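Side-chain contacts in radical SAM domain protein (Methanothrix thermoacetophila, PDB 6Y1X), which probably works as the radical SAM carbide synthase NifB, an iron-sulfur enzyme that helps mature the nitrogenase cofactor: residues A[202-205]-A[206-210]; A[74-77]-A[78-82]; A[218-222]-A[223-227]; A[267-270]-A[271-275]. All coordinates share one frame; numbering follows the deposited sequence. Where two conformers were deposited one is given.

Interaction 1: A[202-205]-A[206-210]; sequences KGIE and EAVRR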
loop_
_atom_site.group_PDB
_atom_site.type_symbol
_atom_site.label_atom_id
_atom_site.label_comp_id
_atom_site.label_asym_id
_atom_site.label_seq_id
_atom_site.Cartn_x
_atom_site.Cartn_y
_atom_site.Cartn_z
ATOM N N LYS A 202 -5.992 -11.843 -6.918
ATOM C CA LYS A 202 -6.062 -13.028 -6.062
ATOM C C LYS A 202 -5.738 -12.692 -4.613
ATOM O O LYS A 202 -6.356 -13.233 -3.688
ATOM C CB LYS A 202 -5.117 -14.116 -6.577
ATOM C CG LYS A 202 -5.546 -14.757 -7.890
ATOM C CD LYS A 202 -4.535 -15.801 -8.348
ATOM C CE LYS A 202 -5.151 -16.797 -9.325
ATOM N NZ LYS A 202 -5.636 -16.143 -10.574
ATOM N N GLY A 203 -4.767 -11.808 -4.389
ATOM C CA GLY A 203 -4.392 -11.483 -3.023
ATOM C C GLY A 203 -5.449 -10.667 -2.305
ATOM O O GLY A 203 -5.767 -10.934 -1.144
ATOM N N ILE A 204 -6.039 -9.693 -3.001
ATOM C CA ILE A 204 -7.128 -8.907 -2.426
ATOM C C ILE A 204 -8.303 -9.811 -2.088
ATOM O O ILE A 204 -8.882 -9.729 -0.997
ATOM C CB ILE A 204 -7.539 -7.780 -3.392
ATOM C CG1 ILE A 204 -6.450 -6.706 -3.452
ATOM C CG2 ILE A 204 -8.890 -7.188 -3.002
ATOM C CD1 ILE A 204 -6.646 -5.706 -4.571
ATOM N N GLU A 205 -8.682 -10.676 -3.028
ATOM C CA GLU A 205 -9.768 -11.617 -2.777
ATOM C C GLU A 205 -9.486 -12.461 -1.536
ATOM O O GLU A 205 -10.365 -12.650 -0.686
ATOM C CB GLU A 205 -9.967 -12.503 -4.007
ATOM C CG GLU A 205 -10.980 -13.617 -3.845
ATOM C CD GLU A 205 -11.182 -14.385 -5.139
ATOM O OE1 GLU A 205 -10.542 -14.020 -6.150
ATOM O OE2 GLU A 205 -11.971 -15.353 -5.147
ATOM N N GLU A 206 -8.256 -12.971 -1.413
ATOM C CA GLU A 206 -7.928 -13.824 -0.276
ATOM C C GLU A 206 -7.890 -13.019 1.020
ATOM O O GLU A 206 -8.319 -13.507 2.072
ATOM C CB GLU A 206 -6.599 -14.541 -0.518
ATOM C CG GLU A 206 -6.195 -15.497 0.596
ATOM C CD GLU A 206 -7.215 -16.607 0.830
ATOM O OE1 GLU A 206 -7.958 -16.957 -0.113
ATOM O OE2 GLU A 206 -7.270 -17.137 1.960
ATOM N N ALA A 207 -7.340 -11.801 0.971
ATOM C CA ALA A 207 -7.344 -10.933 2.144
ATOM C C ALA A 207 -8.765 -10.648 2.611
ATOM O O ALA A 207 -9.060 -10.708 3.812
ATOM C CB ALA A 207 -6.608 -9.627 1.834
ATOM N N VAL A 208 -9.668 -10.354 1.672
ATOM C CA VAL A 208 -11.062 -10.097 2.030
ATOM C C VAL A 208 -11.699 -11.350 2.621
ATOM O O VAL A 208 -12.411 -11.282 3.632
ATOM C CB VAL A 208 -11.844 -9.571 0.814
ATOM C CG1 VAL A 208 -13.340 -9.599 1.084
ATOM C CG2 VAL A 208 -11.404 -8.148 0.486
ATOM N N ARG A 209 -11.445 -12.515 2.012
ATOM C CA ARG A 209 -12.012 -13.754 2.543
ATOM C C ARG A 209 -11.569 -13.987 3.981
ATOM O O ARG A 209 -12.337 -14.523 4.786
ATOM C CB ARG A 209 -11.614 -14.935 1.653
ATOM C CG ARG A 209 -12.268 -16.265 2.028
ATOM C CD ARG A 209 -11.621 -17.454 1.305
ATOM N NE ARG A 209 -10.273 -17.774 1.771
ATOM C CZ ARG A 209 -10.003 -18.466 2.875
ATOM N NH1 ARG A 209 -10.989 -18.926 3.633
ATOM N NH2 ARG A 209 -8.744 -18.707 3.219
ATOM N N ARG A 210 -10.346 -13.580 4.326
ATOM C CA ARG A 210 -9.810 -13.752 5.668
ATOM C C ARG A 210 -10.204 -12.607 6.592
ATOM O O ARG A 210 -9.577 -12.426 7.645
ATOM C CB ARG A 210 -8.290 -13.910 5.626
ATOM C CG ARG A 210 -7.842 -15.196 4.956
ATOM C CD ARG A 210 -6.353 -15.196 4.669
ATOM N NE ARG A 210 -5.917 -16.493 4.158
ATOM C CZ ARG A 210 -5.424 -17.468 4.912
ATOM N NH1 ARG A 210 -5.305 -17.303 6.223
ATOM N NH2 ARG A 210 -5.060 -18.611 4.354
#
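E206 makes the first bond across the contact, its N donating to K202 O at 3.0 Å in the closing turns of helix 189-209. Its CB rests against the same oxygen. CG then runs anti to the backbone N, and a bend at chi2 (60°) swings the carboxylate toward the C-terminal end of the helix. A207 N binds G203 O at 2.8 Å; its methyl faces inward onto I150 of helix 146-156 and onto the strand residues I161 and V214. V208 N reaches I204 O at 2.9 Å. V208 CG2 hangs 3.3 Å from I204 O and meets I204 CG2 more loosely at 4.4 Å. R209 N continues the helical pattern to E205 O. Its chain stretches out as far as CD, then bends at chi3, bringing NE to E206 OE1 at 3.1 Å in a nearly straight bond (172°). E206 CD lies at the guanidinium edge, in its plane, while NE meets OE1 on its syn side, 30° out of the carboxylate plane; a second link, R209 NH2 to E206 OE2, is modelled so short that its length is doubtful. R210, off the helical path, gives its NE to the anti lone pair of E206 OE2 at 2.7 Å, while its NH1 bridges to D154. With an alanine here instead of E206, the R209 guanidinium would probably be free to swing and R210 NE would lose its mate. One carboxylate joins two arginines in a salt-bridge network: the paired cations probably favour its ionised form, and their positive charge should suit the C-terminal end of a helix.

Interaction 2: A[74-77]-A[78-82]; sequences NESR and PGVTS. With SF4 (iron/sulfur cluster), chain C; SF4 (iron/sulfur cluster), chain D.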
loop_
_atom_site.group_PDB
_atom_site.type_symbol
_atom_site.label_atom_id
_atom_site.label_comp_id
_atom_site.label_asym_id
_atom_site.label_seq_id
_atom_site.Cartn_x
_atom_site.Cartn_y
_atom_site.Cartn_z
ATOM N N ASN A 74 4.325 5.037 -3.007
ATOM C CA ASN A 74 2.914 4.680 -2.891
ATOM C C ASN A 74 2.384 4.961 -1.494
ATOM O O ASN A 74 1.195 5.255 -1.331
ATOM C CB ASN A 74 2.691 3.206 -3.237
ATOM C CG ASN A 74 2.958 2.900 -4.694
ATOM O OD1 ASN A 74 2.865 3.777 -5.553
ATOM N ND2 ASN A 74 3.287 1.645 -4.984
ATOM N N GLU A 75 3.243 4.884 -0.478
ATOM C CA GLU A 75 2.794 4.994 0.902
ATOM C C GLU A 75 3.628 6.000 1.687
ATOM O O GLU A 75 3.596 5.997 2.920
ATOM C CB GLU A 75 2.803 3.629 1.593
ATOM C CG GLU A 75 1.656 3.455 2.589
ATOM C CD GLU A 75 0.306 3.303 1.898
ATOM O OE1 GLU A 75 0.245 3.413 0.656
ATOM O OE2 GLU A 75 -0.703 3.087 2.591
ATOM N N SER A 76 4.362 6.870 0.999
ATOM C CA SER A 76 5.207 7.863 1.644
ATOM C C SER A 76 5.170 9.153 0.845
ATOM O O SER A 76 4.961 9.140 -0.372
ATOM C CB SER A 76 6.661 7.372 1.753
ATOM O OG SER A 76 7.510 8.373 2.289
ATOM N N ARG A 77 5.382 10.268 1.538
ATOM C CA ARG A 77 5.627 11.523 0.850
ATOM C C ARG A 77 6.902 11.394 0.018
ATOM O O ARG A 77 7.790 10.603 0.353
ATOM C CB ARG A 77 5.727 12.670 1.855
ATOM C CG ARG A 77 6.812 12.502 2.891
ATOM C CD ARG A 77 6.533 13.348 4.126
ATOM N NE ARG A 77 7.681 13.387 5.029
ATOM C CZ ARG A 77 8.073 12.370 5.793
ATOM N NH1 ARG A 77 7.413 11.218 5.773
ATOM N NH2 ARG A 77 9.133 12.502 6.579
ATOM N N PRO A 78 7.032 12.162 -1.062
ATOM C CA PRO A 78 8.129 11.911 -2.001
ATOM C C PRO A 78 9.469 12.359 -1.446
ATOM O O PRO A 78 9.572 13.251 -0.599
ATOM C CB PRO A 78 7.744 12.738 -3.232
ATOM C CG PRO A 78 6.902 13.833 -2.690
ATOM C CD PRO A 78 6.152 13.252 -1.520
ATOM N N GLY A 79 10.517 11.732 -1.970
ATOM C CA GLY A 79 11.867 12.228 -1.813
ATOM C C GLY A 79 12.475 11.927 -0.466
ATOM O O GLY A 79 13.478 12.550 -0.099
ATOM N N VAL A 80 11.900 10.980 0.282
ATOM C CA VAL A 80 12.318 10.663 1.645
ATOM C C VAL A 80 13.256 9.469 1.593
ATOM O O VAL A 80 13.000 8.500 0.869
ATOM C CB VAL A 80 11.103 10.373 2.548
ATOM C CG1 VAL A 80 11.552 9.915 3.931
ATOM C CG2 VAL A 80 10.237 11.607 2.666
ATOM N N THR A 81 14.324 9.522 2.383
ATOM C CA THR A 81 15.267 8.419 2.548
ATOM C C THR A 81 15.278 8.008 4.016
ATOM O O THR A 81 15.807 8.735 4.861
ATOM C CB THR A 81 16.664 8.815 2.071
ATOM O OG1 THR A 81 16.612 9.164 0.683
ATOM C CG2 THR A 81 17.640 7.669 2.264
ATOM N N SER A 82 14.699 6.855 4.327
ATOM C CA SER A 82 14.692 6.382 5.703
ATOM C C SER A 82 15.929 5.541 5.987
ATOM O O SER A 82 16.450 4.837 5.117
ATOM C CB SER A 82 13.441 5.550 5.996
ATOM O OG SER A 82 12.274 6.355 6.036
HETATM FE FE1 SF4 C . -0.624 2.774 4.767
HETATM FE FE2 SF4 C . -1.628 3.997 6.981
HETATM FE FE3 SF4 C . 0.965 3.180 6.903
HETATM FE FE4 SF4 C . -1.060 1.320 7.054
HETATM S S1 SF4 C . -0.502 2.881 8.649
HETATM S S2 SF4 C . 0.797 1.224 5.701
HETATM S S3 SF4 C . -2.657 2.344 5.755
HETATM S S4 SF4 C . 0.016 4.822 5.599
HETATM FE FE1 SF4 D . 9.081 2.074 -5.967
HETATM FE FE2 SF4 D . 6.880 0.851 -6.924
HETATM FE FE3 SF4 D . 7.107 1.345 -4.254
HETATM FE FE4 SF4 D . 8.654 -0.563 -5.440
HETATM S S1 SF4 D . 6.365 -0.607 -5.222
HETATM S S2 SF4 D . 9.365 1.027 -3.940
HETATM S S3 SF4 D . 9.052 0.365 -7.506
HETATM S S4 SF4 D . 6.943 2.919 -5.918
HETATM O O HOH W 1 9.873 8.967 -0.808
#
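R77 O is the polar centre of this turn: a water donates to it at 2.9 Å and in turn accepts from V80 N at 3.1 Å. The backbone of R77-P78-G79-V80 is close to a type II beta turn, opened so that the water spans the gap where a direct bond would close it. G79 holds the positive phi that favours glycine. S76 OG lies 3.0 Å from the same R77 oxygen, though where its proton goes is not settled. The loop runs from strand 61-63 to helix 87-100 in the radical SAM domain, and V80 is tied back by backbone bonding to D71. Across the turn the side chains of R77 and V80 cross obliquely. R77 CG sits between the backbone N and the carbonyl carbon (chi1 59°), which folds the arm over the valine; V80 CG2 touches R77 CG at 3.5 Å and then lies 3.8 Å above the guanidinium plane, over its centre. The charged group is therefore backed by a methyl on that face. Upstream, the same stretch passes between the two iron-sulfur clusters. N74, whose OD1 is bonded to Y65 OH, turns ND2 to within 3.8 Å of S1 of the cluster held by C59, C63, C66 and C72. E75 points to the other cluster, which it shares with C39, H52 and C138, and its OE2 binds the iron FE1 at 2.2 Å.

Interaction 3: A[218-222]-A[223-227]; sequences TVLIP and GINDK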
loop_
_atom_site.group_PDB
_atom_site.type_symbol
_atom_site.label_atom_id
_atom_site.label_comp_id
_atom_site.label_asym_id
_atom_site.label_seq_id
_atom_site.Cartn_x
_atom_site.Cartn_y
_atom_site.Cartn_z
ATOM N N THR A 218 -4.663 4.190 -5.474
ATOM C CA THR A 218 -4.479 4.325 -6.913
ATOM C C THR A 218 -3.766 5.637 -7.188
ATOM O O THR A 218 -4.219 6.695 -6.737
ATOM C CB THR A 218 -5.810 4.295 -7.675
ATOM O OG1 THR A 218 -6.466 3.041 -7.460
ATOM C CG2 THR A 218 -5.583 4.504 -9.175
ATOM N N VAL A 219 -2.645 5.561 -7.902
ATOM C CA VAL A 219 -1.932 6.759 -8.333
ATOM C C VAL A 219 -2.640 7.263 -9.579
ATOM O O VAL A 219 -2.766 6.533 -10.567
ATOM C CB VAL A 219 -0.448 6.470 -8.613
ATOM C CG1 VAL A 219 0.281 7.751 -8.998
ATOM C CG2 VAL A 219 0.204 5.843 -7.399
ATOM N N LEU A 220 -3.117 8.502 -9.529
ATOM C CA LEU A 220 -3.840 9.083 -10.652
ATOM C C LEU A 220 -2.835 9.648 -11.646
ATOM O O LEU A 220 -2.214 10.682 -11.390
ATOM C CB LEU A 220 -4.802 10.151 -10.144
ATOM C CG LEU A 220 -5.813 10.708 -11.140
ATOM C CD1 LEU A 220 -6.771 9.619 -11.595
ATOM C CD2 LEU A 220 -6.563 11.855 -10.483
ATOM N N ILE A 221 -2.705 8.992 -12.792
ATOM C CA ILE A 221 -1.682 9.325 -13.781
ATOM C C ILE A 221 -2.379 9.883 -15.014
ATOM O O ILE A 221 -2.960 9.115 -15.793
ATOM C CB ILE A 221 -0.823 8.101 -14.132
ATOM C CG1 ILE A 221 -0.231 7.482 -12.860
ATOM C CG2 ILE A 221 0.276 8.490 -15.105
ATOM C CD1 ILE A 221 0.203 6.011 -13.027
ATOM N N PRO A 222 -2.361 11.196 -15.224
ATOM C CA PRO A 222 -3.101 11.776 -16.351
ATOM C C PRO A 222 -2.646 11.191 -17.676
ATOM O O PRO A 222 -1.449 11.026 -17.926
ATOM C CB PRO A 222 -2.774 13.269 -16.251
ATOM C CG PRO A 222 -2.532 13.483 -14.798
ATOM C CD PRO A 222 -1.812 12.238 -14.341
ATOM N N GLY A 223 -3.623 10.828 -18.505
ATOM C CA GLY A 223 -3.356 10.246 -19.798
ATOM C C GLY A 223 -3.105 8.755 -19.799
ATOM O O GLY A 223 -3.011 8.166 -20.883
ATOM N N ILE A 224 -3.003 8.118 -18.632
ATOM C CA ILE A 224 -2.706 6.693 -18.579
ATOM C C ILE A 224 -3.840 5.933 -17.906
ATOM O O ILE A 224 -4.414 5.017 -18.505
ATOM C CB ILE A 224 -1.365 6.434 -17.871
ATOM C CG1 ILE A 224 -0.239 7.128 -18.641
ATOM C CG2 ILE A 224 -1.107 4.935 -17.762
ATOM C CD1 ILE A 224 1.141 6.653 -18.292
ATOM N N ASN A 225 -4.176 6.296 -16.662
ATOM C CA ASN A 225 -5.251 5.607 -15.956
ATOM C C ASN A 225 -6.290 6.562 -15.383
ATOM O O ASN A 225 -7.092 6.154 -14.536
ATOM C CB ASN A 225 -4.698 4.710 -14.842
ATOM C CG ASN A 225 -4.082 5.498 -13.680
ATOM O OD1 ASN A 225 -4.051 6.728 -13.679
ATOM N ND2 ASN A 225 -3.619 4.776 -12.670
ATOM N N ASP A 226 -6.302 7.820 -15.824
ATOM C CA ASP A 226 -7.127 8.822 -15.156
ATOM C C ASP A 226 -8.618 8.678 -15.449
ATOM O O ASP A 226 -9.433 9.183 -14.671
ATOM C CB ASP A 226 -6.638 10.226 -15.513
ATOM C CG ASP A 226 -6.716 10.517 -17.003
ATOM O OD1 ASP A 226 -6.090 9.773 -17.785
ATOM O OD2 ASP A 226 -7.375 11.506 -17.382
ATOM N N LYS A 227 -9.009 7.990 -16.525
ATOM C CA LYS A 227 -10.395 7.546 -16.631
ATOM C C LYS A 227 -10.569 6.068 -16.316
ATOM O O LYS A 227 -11.677 5.653 -15.965
ATOM C CB LYS A 227 -10.981 7.863 -18.019
ATOM C CG LYS A 227 -10.263 7.292 -19.236
ATOM C CD LYS A 227 -10.938 7.808 -20.516
ATOM C CE LYS A 227 -10.663 6.950 -21.739
ATOM N NZ LYS A 227 -9.424 6.135 -21.637
#
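The flat carboxamide of N225 is held through its edge by the backbone of V219 and I221. V219 O lies in the amide plane and takes ND2 at 2.9 Å, the bond running nearly along the C=O axis; I221 N gives its hydrogen to OD1 at 2.8 Å, only 15° from the carbonyl plane. I221 CD1 comes in on the side of one face, 4.0 Å from ND2, and T218 CG2 approaches the same nitrogen from the opposite side. The other flat group, the D226 carboxylate, is met from above its plane, where G223 N donates to OD1 at 2.8 Å. N225 reaches back to the strand because CG sits between its backbone N and carbonyl carbon (chi1 68°). A second grip falls on I221 O, which accepts from I224 N at 3.0 Å and from N225 N at 3.2 Å. Replacing N225 by an alanine would probably leave I221 N and V219 O without these partners and set the loop freer to move off the strand end. ND2 also reaches N166 O, joining the turn to the chain just beyond strand 160-164. Residues I221 to I224 form a type II beta turn, with G223 where a CB would clash with P222 O. It follows the C-terminal end of strand 213-220, in a beta-alpha loop of the radical SAM partial barrel.

Interaction 4: A[267-270]-A[271-275]; sequences RAIQ and DELSK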
loop_
_atom_site.group_PDB
_atom_site.type_symbol
_atom_site.label_atom_id
_atom_site.label_comp_id
_atom_site.label_asym_id
_atom_site.label_seq_id
_atom_site.Cartn_x
_atom_site.Cartn_y
_atom_site.Cartn_z
ATOM N N ARG A 267 -10.314 16.345 -6.731
ATOM C CA ARG A 267 -11.540 16.307 -5.943
ATOM C C ARG A 267 -12.742 15.933 -6.798
ATOM O O ARG A 267 -13.664 15.269 -6.313
ATOM C CB ARG A 267 -11.772 17.653 -5.257
ATOM C CG ARG A 267 -10.589 18.127 -4.440
ATOM C CD ARG A 267 -10.980 19.250 -3.499
ATOM N NE ARG A 267 -9.842 20.106 -3.185
ATOM C CZ ARG A 267 -9.568 21.238 -3.821
ATOM N NH1 ARG A 267 -8.510 21.958 -3.473
ATOM N NH2 ARG A 267 -10.356 21.654 -4.803
ATOM N N ALA A 268 -12.750 16.342 -8.068
ATOM C CA ALA A 268 -13.873 16.012 -8.935
ATOM C C ALA A 268 -13.938 14.515 -9.191
ATOM O O ALA A 268 -15.019 13.915 -9.140
ATOM C CB ALA A 268 -13.771 16.786 -10.248
ATOM N N ILE A 269 -12.787 13.894 -9.457
ATOM C CA ILE A 269 -12.740 12.445 -9.622
ATOM C C ILE A 269 -13.135 11.756 -8.322
ATOM O O ILE A 269 -13.951 10.827 -8.314
ATOM C CB ILE A 269 -11.344 12.011 -10.103
ATOM C CG1 ILE A 269 -11.150 12.395 -11.570
ATOM C CG2 ILE A 269 -11.149 10.519 -9.915
ATOM C CD1 ILE A 269 -9.713 12.426 -12.014
ATOM N N GLN A 270 -12.573 12.211 -7.199
ATOM C CA GLN A 270 -12.867 11.589 -5.911
ATOM C C GLN A 270 -14.352 11.683 -5.576
ATOM O O GLN A 270 -14.947 10.718 -5.084
ATOM C CB GLN A 270 -12.045 12.260 -4.810
ATOM C CG GLN A 270 -10.618 11.774 -4.697
ATOM C CD GLN A 270 -9.859 12.501 -3.603
ATOM O OE1 GLN A 270 -10.062 13.696 -3.383
ATOM N NE2 GLN A 270 -8.980 11.786 -2.915
ATOM N N ASP A 271 -14.968 12.838 -5.847
ATOM C CA ASP A 271 -16.396 13.003 -5.583
ATOM C C ASP A 271 -17.232 12.028 -6.399
ATOM O O ASP A 271 -18.190 11.440 -5.884
ATOM C CB ASP A 271 -16.814 14.442 -5.873
ATOM C CG ASP A 271 -16.312 15.403 -4.825
ATOM O OD1 ASP A 271 -15.788 14.920 -3.795
ATOM O OD2 ASP A 271 -16.434 16.629 -5.025
ATOM N N GLU A 272 -16.878 11.832 -7.670
ATOM C CA GLU A 272 -17.603 10.877 -8.500
ATOM C C GLU A 272 -17.345 9.448 -8.042
ATOM O O GLU A 272 -18.263 8.618 -8.034
ATOM C CB GLU A 272 -17.201 11.046 -9.967
ATOM C CG GLU A 272 -17.854 12.215 -10.675
ATOM C CD GLU A 272 -19.019 11.776 -11.551
ATOM O OE1 GLU A 272 -19.414 10.593 -11.470
ATOM O OE2 GLU A 272 -19.533 12.610 -12.325
ATOM N N LEU A 273 -16.102 9.133 -7.670
ATOM C CA LEU A 273 -15.790 7.775 -7.239
ATOM C C LEU A 273 -16.422 7.447 -5.892
ATOM O O LEU A 273 -16.580 6.264 -5.571
ATOM C CB LEU A 273 -14.275 7.567 -7.171
ATOM C CG LEU A 273 -13.480 7.672 -8.473
ATOM C CD1 LEU A 273 -12.009 7.507 -8.183
ATOM C CD2 LEU A 273 -13.940 6.634 -9.496
ATOM N N SER A 274 -16.781 8.463 -5.100
ATOM C CA SER A 274 -17.415 8.203 -3.812
ATOM C C SER A 274 -18.785 7.556 -3.982
ATOM O O SER A 274 -19.271 6.880 -3.067
ATOM C CB SER A 274 -17.549 9.499 -3.014
ATOM O OG SER A 274 -18.410 10.404 -3.681
ATOM N N LYS A 275 -19.427 7.753 -5.137
ATOM C CA LYS A 275 -20.713 7.106 -5.382
ATOM C C LYS A 275 -20.557 5.617 -5.662
ATOM O O LYS A 275 -21.551 4.885 -5.638
ATOM C CB LYS A 275 -21.442 7.794 -6.536
ATOM C CG LYS A 275 -21.522 9.304 -6.407
ATOM C CD LYS A 275 -21.970 9.951 -7.711
ATOM C CE LYS A 275 -22.037 11.471 -7.582
ATOM N NZ LYS A 275 -22.285 12.146 -8.892
#
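I269 and L273 carry the apolar part of this contact, one helical turn apart, their side chains running alongside each other in one direction. I269 CG2 touches L273 CD1 at 3.6 Å, while L273 CG stays 3.2 Å from I269 O. The leucine reaches this place because its CG lies beside the backbone N and anti to the carbonyl carbon (chi1 -64°), so that the branch leans back over the preceding turn. The same pair is joined through the backbone, L273 N donating to I269 O at 2.8 Å in a bond of 159°. On another flank D271 N binds R267 O, also at 2.8 Å. The D271 carboxylate hangs close to that carbonyl; both groups are acceptors, so no bond forms between them, and the carboxylate finds its partner further off, in a salt bridge from OD1 to R281 NH1 near the end of the modelled chain. That positive charge probably offsets the crowding of oxygens. E272 N joins A268 O at 3.2 Å, with its CG resting on the same oxygen. S274 N bonds to Q270 O at 2.9 Å, but S274 OG is modelled so near D271 O that its link there is doubtful. Beyond the helix, Q270 also packs on R281, and Q279 touches L273 and S274. Helix 263-273 leans on helix 229-239 through L273, which meets V229, F230 and A233, with E272 also touching F230, while I269 reaches L220 on strand 213-220.

The four contacts follow one another along the chain without nesting or crossing, each closing a short local stretch. Interaction 2 comes first, in the loop between strand 61-63 and helix 87-100. Interaction 1 ends helix 189-209, which leads directly into strand 213-220; interaction 3 then turns the chain out of that strand toward helix 229-239. Interaction 4 lies on helix 263-273. Interactions 2 and 3 meet where N74 OD1 packs on V219 CG2 at 3.8 Å, beside the cluster held by C59, C63, C66 and C72. Interactions 3 and 4 meet through L220 CD2 and I269 CD1. Interaction 1 stands apart, its centre about 27 Å from that of interaction 2, across the chain's centre.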